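Local coordinates for oxidoreductase, NAD-binding/iron-sulfur cluster-binding protein (Nitratireductor pacificus pht-3B, PDB 6ZXU), which is a catabolic reductive dehalogenase, an oxidoreductase that carries cobalamin (B12) and two 4Fe-4S clusters, at residues 99-111 and 238-250. Residues are numbered along the deposited sequence; the frame is centred on the assembly and turned at random.
Sequences IPDDPARRAENLK and TTGYALAADRPLA
The guanidinium of Arg-106 lies nearly flat against the Tyr-241 ring, planes 17° apart, with ring atom CE1 toward the rim of one face and Asp-101 O toward the rim of the other. At its edge are Pro-100 O, Ala-242 and water 2. NE donates in plane to Pro-100 O at 2.7 Å, almost straight, and NH1 reaches a lone pair of Ala-242 O at 3.2 Å; these bonds, with water 2 joining NH1 to Ala-242 N, fix the group's rotation. Arg-106 CD rests over the tyrosine face, a CH-pi contact 4.0 Å from the ring centroid. Tyr-241 CG stands anti to its own N (chi1 -177°), which sends the ring across the first turns of helix 103-116. At its edge are Ile-99 CG2, Leu-110 CD2 and water 1, which accepts from Tyr-241 OH and donates to Arg-106 O and Asn-109 OD1. Leu-243 packs against the helix, CD1 3.8 Å from Leu-110 CD2. Pro-103 O takes Ala-244 N at 3.0 Å from one face of its carbonyl plane and Ala-107 N from the other. Lys-111 NZ bridges both carboxylate oxygens of Asp-246, while OD2 also accepts from Ile-124 N on edge strand 121-126. Away from the cobalamin and cluster sites, the loop after strand 232-239 is thus fastened to the helix by one hydrogen bond in each direction, an ion pair and apolar packing, and the arginine charge is probably well stabilised.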
ATOM      1  N   ILE A  99      -0.576   2.278  27.563  1.00 25.72           N
ATOM      2  CA  ILE A  99      -1.763   2.641  26.812  1.00 24.24           C
ATOM      3  C   ILE A  99      -2.350   3.932  27.414  1.00 29.19           C
ATOM      4  O   ILE A  99      -2.568   4.029  28.630  1.00 31.76           O
ATOM      5  CB  ILE A  99      -2.810   1.525  26.851  1.00 28.03           C
ATOM      6  CG1 ILE A  99      -2.166   0.168  26.538  1.00 30.87           C
ATOM      7  CG2 ILE A  99      -3.957   1.816  25.889  1.00 28.06           C
ATOM      8  CD1 ILE A  99      -1.398   0.154  25.212  1.00 29.76           C
ATOM      9  N   PRO A 100      -2.606   4.961  26.581  1.00 30.67           N
ATOM     10  CA  PRO A 100      -3.294   6.175  27.085  1.00 26.44           C
ATOM     11  C   PRO A 100      -4.622   5.888  27.689  1.00 26.75           C
ATOM     12  O   PRO A 100      -5.352   5.013  27.202  1.00 23.93           O
ATOM     13  CB  PRO A 100      -3.408   7.064  25.857  1.00 32.25           C
ATOM     14  CG  PRO A 100      -2.292   6.574  24.959  1.00 28.52           C
ATOM     15  CD  PRO A 100      -2.227   5.103  25.182  1.00 30.60           C
ATOM     16  N   ASP A 101      -4.896   6.561  28.833  1.00 32.18           N
ATOM     17  CA  ASP A 101      -6.156   6.366  29.607  1.00 33.11           C
ATOM     18  C   ASP A 101      -7.315   7.127  28.964  1.00 30.99           C
ATOM     19  O   ASP A 101      -8.451   6.639  28.923  1.00 34.60           O
ATOM     20  CB  ASP A 101      -5.998   6.781  31.115  1.00 32.43           C
ATOM     21  N   ASP A 102      -7.029   8.321  28.450  1.00 29.21           N
ATOM     22  CA  ASP A 102      -8.082   9.250  27.947  1.00 27.91           C
ATOM     23  C   ASP A 102      -8.933   8.701  26.833  1.00 28.92           C
ATOM     24  O   ASP A 102      -8.406   8.439  25.754  1.00 25.28           O
ATOM     25  CB  ASP A 102      -7.395  10.540  27.497  1.00 33.28           C
ATOM     26  CG  ASP A 102      -8.393  11.612  27.081  1.00 35.95           C
ATOM     27  OD1 ASP A 102      -9.622  11.346  27.116  1.00 41.42           O
ATOM     28  OD2 ASP A 102      -7.949  12.681  26.676  1.00 43.53           O
ATOM     29  N   PRO A 103     -10.249   8.495  27.050  1.00 28.40           N
ATOM     30  CA  PRO A 103     -11.052   7.850  26.006  1.00 27.51           C
ATOM     31  C   PRO A 103     -11.185   8.638  24.738  1.00 29.33           C
ATOM     32  O   PRO A 103     -11.522   8.076  23.723  1.00 23.95           O
ATOM     33  CB  PRO A 103     -12.443   7.672  26.662  1.00 32.22           C
ATOM     34  CG  PRO A 103     -12.146   7.678  28.137  1.00 32.94           C
ATOM     35  CD  PRO A 103     -11.036   8.696  28.275  1.00 34.92           C
ATOM     36  N   ALA A 104     -11.028   9.950  24.829  1.00 29.08           N
ATOM     37  CA  ALA A 104     -11.039  10.831  23.661  1.00 30.46           C
ATOM     38  C   ALA A 104      -9.779  10.618  22.835  1.00 28.16           C
ATOM     39  O   ALA A 104      -9.885  10.467  21.640  1.00 26.29           O
ATOM     40  CB  ALA A 104     -11.123  12.297  24.076  1.00 29.93           C
ATOM     41  N   ARG A 105      -8.633  10.497  23.474  1.00 26.19           N
ATOM     42  CA  ARG A 105      -7.460  10.166  22.770  1.00 25.99           C
ATOM     43  C   ARG A 105      -7.537   8.769  22.156  1.00 27.04           C
ATOM     44  O   ARG A 105      -7.060   8.515  21.014  1.00 21.24           O
ATOM     45  CB  ARG A 105      -6.255  10.310  23.667  1.00 31.39           C
ATOM     46  CG  ARG A 105      -4.988  10.266  22.840  1.00 37.17           C
ATOM     47  CD  ARG A 105      -3.755  10.606  23.655  1.00 44.38           C
ATOM     48  NE  ARG A 105      -2.532  10.220  22.907  1.00 43.72           N
ATOM     49  CZ  ARG A 105      -1.340  10.054  23.472  1.00 50.01           C
ATOM     50  NH1 ARG A 105      -1.201  10.246  24.801  1.00 47.73           N
ATOM     51  NH2 ARG A 105      -0.276   9.707  22.714  1.00 56.19           N
ATOM     52  N   ARG A 106      -8.107   7.834  22.896  1.00 22.34           N
ATOM     53  CA  ARG A 106      -8.245   6.491  22.374  1.00 22.37           C
ATOM     54  C   ARG A 106      -9.128   6.474  21.164  1.00 23.39           C
ATOM     55  O   ARG A 106      -8.892   5.717  20.188  1.00 22.74           O
ATOM     56  CB  ARG A 106      -8.817   5.535  23.437  1.00 24.32           C
ATOM     57  CG  ARG A 106      -7.863   5.284  24.598  1.00 23.16           C
ATOM     58  CD  ARG A 106      -8.651   4.525  25.666  1.00 27.80           C
ATOM     59  NE  ARG A 106      -7.829   4.009  26.773  1.00 24.85           N
ATOM     60  CZ  ARG A 106      -8.313   3.139  27.674  1.00 26.99           C
ATOM     61  NH1 ARG A 106      -9.587   2.717  27.596  1.00 25.86           N
ATOM     62  NH2 ARG A 106      -7.537   2.703  28.624  1.00 27.42           N
ATOM     63  N   ALA A 107     -10.187   7.232  21.233  1.00 22.96           N
ATOM     64  CA  ALA A 107     -11.160   7.292  20.113  1.00 22.48           C
ATOM     65  C   ALA A 107     -10.535   7.887  18.857  1.00 22.72           C
ATOM     66  O   ALA A 107     -10.669   7.329  17.774  1.00 21.52           O
ATOM     67  CB  ALA A 107     -12.340   8.117  20.490  1.00 23.03           C
ATOM     68  N   GLU A 108      -9.828   8.974  19.008  1.00 21.10           N
ATOM     69  CA  GLU A 108      -9.097   9.587  17.870  1.00 23.01           C
ATOM     70  C   GLU A 108      -8.169   8.579  17.215  1.00 21.05           C
ATOM     71  O   GLU A 108      -8.216   8.376  16.008  1.00 23.20           O
ATOM     72  CB  GLU A 108      -8.297  10.808  18.331  1.00 21.67           C
ATOM     73  CG  GLU A 108      -9.264  11.941  18.768  1.00 26.33           C
ATOM     74  CD  GLU A 108      -8.606  13.045  19.578  1.00 33.41           C
ATOM     75  OE1 GLU A 108      -7.348  12.985  19.824  1.00 36.64           O
ATOM     76  OE2 GLU A 108      -9.366  13.988  19.943  1.00 38.44           O
ATOM     77  N   ASN A 109      -7.354   7.931  18.014  1.00 22.32           N
ATOM     78  CA  ASN A 109      -6.372   6.951  17.514  1.00 20.71           C
ATOM     79  C   ASN A 109      -6.983   5.815  16.766  1.00 20.78           C
ATOM     80  O   ASN A 109      -6.497   5.404  15.743  1.00 21.21           O
ATOM     81  CB  ASN A 109      -5.498   6.473  18.637  1.00 22.72           C
ATOM     82  CG  ASN A 109      -4.664   5.273  18.248  1.00 20.06           C
ATOM     83  OD1 ASN A 109      -5.076   4.144  18.480  1.00 17.56           O
ATOM     84  ND2 ASN A 109      -3.471   5.535  17.695  1.00 18.00           N
ATOM     85  N   LEU A 110      -8.076   5.293  17.271  1.00 19.64           N
ATOM     86  CA  LEU A 110      -8.670   4.151  16.652  1.00 20.62           C
ATOM     87  C   LEU A 110      -9.432   4.542  15.376  1.00 22.69           C
ATOM     88  O   LEU A 110      -9.482   3.793  14.411  1.00 16.32           O
ATOM     89  CB  LEU A 110      -9.573   3.477  17.646  1.00 21.46           C
ATOM     90  CG  LEU A 110      -9.983   2.065  17.448  1.00 24.38           C
ATOM     91  CD1 LEU A 110      -8.792   1.145  17.286  1.00 20.59           C
ATOM     92  CD2 LEU A 110     -10.890   1.619  18.626  1.00 24.56           C
ATOM     93  N   LYS A 111     -10.061   5.721  15.383  1.00 19.09           N
ATOM     94  CA  LYS A 111     -10.660   6.255  14.152  1.00 20.32           C
ATOM     95  C   LYS A 111      -9.629   6.552  13.076  1.00 15.27           C
ATOM     96  O   LYS A 111      -9.813   6.210  11.959  1.00 16.30           O
ATOM     97  CB  LYS A 111     -11.417   7.548  14.444  1.00 21.79           C
ATOM     98  CG  LYS A 111     -12.732   7.355  15.141  1.00 23.69           C
ATOM     99  CD  LYS A 111     -13.308   8.767  15.424  1.00 29.96           C
ATOM    100  CE  LYS A 111     -14.790   8.720  15.309  1.00 35.41           C
ATOM    101  NZ  LYS A 111     -15.266  10.091  15.681  1.00 39.30           N
ATOM    102  N   THR A 238     -16.159  -4.587  18.567  1.00 23.37           N
ATOM    103  CA  THR A 238     -16.693  -4.404  19.891  1.00 21.29           C
ATOM    104  C   THR A 238     -15.563  -4.659  20.864  1.00 23.37           C
ATOM    105  O   THR A 238     -14.694  -5.526  20.645  1.00 24.37           O
ATOM    106  CB  THR A 238     -17.866  -5.344  20.214  1.00 24.75           C
ATOM    107  OG1 THR A 238     -17.432  -6.712  20.059  1.00 22.89           O
ATOM    108  CG2 THR A 238     -19.029  -5.058  19.310  1.00 24.11           C
ATOM    109  N   THR A 239     -15.547  -3.928  21.952  1.00 23.44           N
ATOM    110  CA  THR A 239     -14.478  -4.055  22.927  1.00 23.29           C
ATOM    111  C   THR A 239     -14.892  -3.439  24.277  1.00 24.47           C
ATOM    112  O   THR A 239     -15.870  -2.689  24.362  1.00 22.88           O
ATOM    113  CB  THR A 239     -13.188  -3.366  22.390  1.00 23.74           C
ATOM    114  OG1 THR A 239     -12.107  -3.515  23.314  1.00 25.21           O
ATOM    115  CG2 THR A 239     -13.392  -1.880  22.172  1.00 26.20           C
ATOM    116  N   GLY A 240     -14.142  -3.782  25.312  1.00 25.59           N
ATOM    117  CA  GLY A 240     -14.229  -3.150  26.617  1.00 29.57           C
ATOM    118  C   GLY A 240     -13.194  -2.051  26.780  1.00 31.82           C
ATOM    119  O   GLY A 240     -13.201  -1.346  27.789  1.00 32.33           O
ATOM    120  N   TYR A 241     -12.315  -1.867  25.784  1.00 31.08           N
ATOM    121  CA  TYR A 241     -11.427  -0.657  25.658  1.00 26.43           C
ATOM    122  C   TYR A 241     -12.387   0.563  25.535  1.00 27.41           C
ATOM    123  O   TYR A 241     -13.063   0.760  24.513  1.00 28.88           O
ATOM    124  CB  TYR A 241     -10.572  -0.803  24.369  1.00 26.31           C
ATOM    125  CG  TYR A 241      -9.520   0.248  24.010  1.00 22.51           C
ATOM    126  CD1 TYR A 241      -8.491   0.507  24.831  1.00 20.41           C
ATOM    127  CD2 TYR A 241      -9.531   0.824  22.763  1.00 22.87           C
ATOM    128  CE1 TYR A 241      -7.467   1.350  24.467  1.00 21.09           C
ATOM    129  CE2 TYR A 241      -8.538   1.713  22.345  1.00 20.97           C
ATOM    130  CZ  TYR A 241      -7.486   1.962  23.166  1.00 22.34           C
ATOM    131  OH  TYR A 241      -6.468   2.840  22.763  1.00 21.61           O
ATOM    132  N   ALA A 242     -12.431   1.379  26.574  1.00 28.50           N
ATOM    133  CA  ALA A 242     -13.393   2.488  26.627  1.00 26.37           C
ATOM    134  C   ALA A 242     -12.979   3.587  25.696  1.00 23.39           C
ATOM    135  O   ALA A 242     -11.810   3.997  25.655  1.00 23.51           O
ATOM    136  CB  ALA A 242     -13.490   3.041  28.024  1.00 29.26           C
ATOM    137  N   LEU A 243     -13.972   4.071  24.977  1.00 24.62           N
ATOM    138  CA  LEU A 243     -13.800   5.060  23.921  1.00 25.82           C
ATOM    139  C   LEU A 243     -14.843   6.166  24.071  1.00 25.61           C
ATOM    140  O   LEU A 243     -16.001   5.879  24.325  1.00 29.36           O
ATOM    141  CB  LEU A 243     -14.000   4.386  22.541  1.00 28.09           C
ATOM    142  CG  LEU A 243     -13.114   3.228  22.163  1.00 25.87           C
ATOM    143  CD1 LEU A 243     -13.689   2.448  20.991  1.00 26.60           C
ATOM    144  CD2 LEU A 243     -11.723   3.760  21.857  1.00 27.11           C
ATOM    145  N   ALA A 244     -14.445   7.400  23.717  1.00 23.53           N
ATOM    146  CA  ALA A 244     -15.432   8.503  23.555  1.00 25.30           C
ATOM    147  C   ALA A 244     -16.401   8.241  22.395  1.00 29.48           C
ATOM    148  O   ALA A 244     -15.955   7.935  21.258  1.00 29.45           O
ATOM    149  CB  ALA A 244     -14.698   9.811  23.382  1.00 27.16           C
ATOM    150  N   ALA A 245     -17.710   8.266  22.664  1.00 26.84           N
ATOM    151  CA  ALA A 245     -18.716   7.986  21.658  1.00 26.33           C
ATOM    152  C   ALA A 245     -19.121   9.214  20.761  1.00 28.46           C
ATOM    153  O   ALA A 245     -18.854  10.360  21.121  1.00 29.94           O
ATOM    154  CB  ALA A 245     -19.965   7.412  22.298  1.00 26.87           C
ATOM    155  N   ASP A 246     -19.792   8.938  19.631  1.00 26.12           N
ATOM    156  CA  ASP A 246     -20.280   9.939  18.702  1.00 28.85           C
ATOM    157  C   ASP A 246     -21.766  10.046  18.825  1.00 25.56           C
ATOM    158  O   ASP A 246     -22.356   9.352  19.606  1.00 25.35           O
ATOM    159  CB  ASP A 246     -19.876   9.546  17.259  1.00 28.33           C
ATOM    160  CG  ASP A 246     -18.326   9.649  17.045  1.00 32.55           C
ATOM    161  OD1 ASP A 246     -17.765  10.732  17.168  1.00 43.90           O
ATOM    162  OD2 ASP A 246     -17.622   8.636  16.763  1.00 32.51           O
ATOM    163  N   ARG A 247     -22.364  10.928  18.051  1.00 24.71           N
ATOM    164  CA  ARG A 247     -23.795  11.143  18.097  1.00 23.96           C
ATOM    165  C   ARG A 247     -24.437  10.781  16.818  1.00 22.76           C
ATOM    166  O   ARG A 247     -23.881  11.019  15.764  1.00 24.02           O
ATOM    167  CB  ARG A 247     -24.025  12.633  18.471  1.00 29.59           C
ATOM    168  CG  ARG A 247     -23.359  12.983  19.778  1.00 32.41           C
ATOM    169  CD  ARG A 247     -23.199  14.452  20.094  1.00 37.09           C
ATOM    170  NE  ARG A 247     -24.474  15.109  20.117  1.00 35.28           N
ATOM    171  CZ  ARG A 247     -24.797  16.146  19.366  1.00 42.07           C
ATOM    172  NH1 ARG A 247     -23.928  16.669  18.487  1.00 45.37           N
ATOM    173  NH2 ARG A 247     -26.018  16.691  19.512  1.00 40.61           N
ATOM    174  N   PRO A 248     -25.657  10.233  16.854  1.00 22.27           N
ATOM    175  CA  PRO A 248     -26.345   9.963  15.624  1.00 21.81           C
ATOM    176  C   PRO A 248     -26.695  11.177  14.746  1.00 21.11           C
ATOM    177  O   PRO A 248     -26.670  12.328  15.184  1.00 21.20           O
ATOM    178  CB  PRO A 248     -27.632   9.285  16.090  1.00 23.73           C
ATOM    179  CG  PRO A 248     -27.770   9.762  17.517  1.00 23.95           C
ATOM    180  CD  PRO A 248     -26.396   9.808  18.036  1.00 23.02           C
ATOM    181  N   LEU A 249     -27.020  10.902  13.504  1.00 21.93           N
ATOM    182  CA  LEU A 249     -27.366  11.940  12.580  1.00 23.44           C
ATOM    183  C   LEU A 249     -28.783  12.406  12.903  1.00 27.17           C
ATOM    184  O   LEU A 249     -29.644  11.599  13.278  1.00 23.41           O
ATOM    185  CB  LEU A 249     -27.298  11.432  11.125  1.00 23.80           C
ATOM    186  CG  LEU A 249     -25.937  10.990  10.596  1.00 21.52           C
ATOM    187  CD1 LEU A 249     -26.129  10.165   9.324  1.00 23.71           C
ATOM    188  CD2 LEU A 249     -25.060  12.180  10.330  1.00 21.13           C
ATOM    189  N   ALA A 250     -29.047  13.691  12.694  1.00 25.29           N
ATOM    190  CA  ALA A 250     -30.394  14.166  12.785  1.00 25.69           C
ATOM    191  C   ALA A 250     -31.304  13.311  11.900  1.00 28.13           C
ATOM    192  O   ALA A 250     -31.041  13.138  10.724  1.00 31.26           O
ATOM    193  CB  ALA A 250     -30.490  15.642  12.378  1.00 25.61           C
TER
HETATM  194  O   HOH W   1      -7.055   3.633  20.330  1.00 21.20           O
HETATM  195  O   HOH W   2     -10.860   0.661  29.220  1.00 31.88           O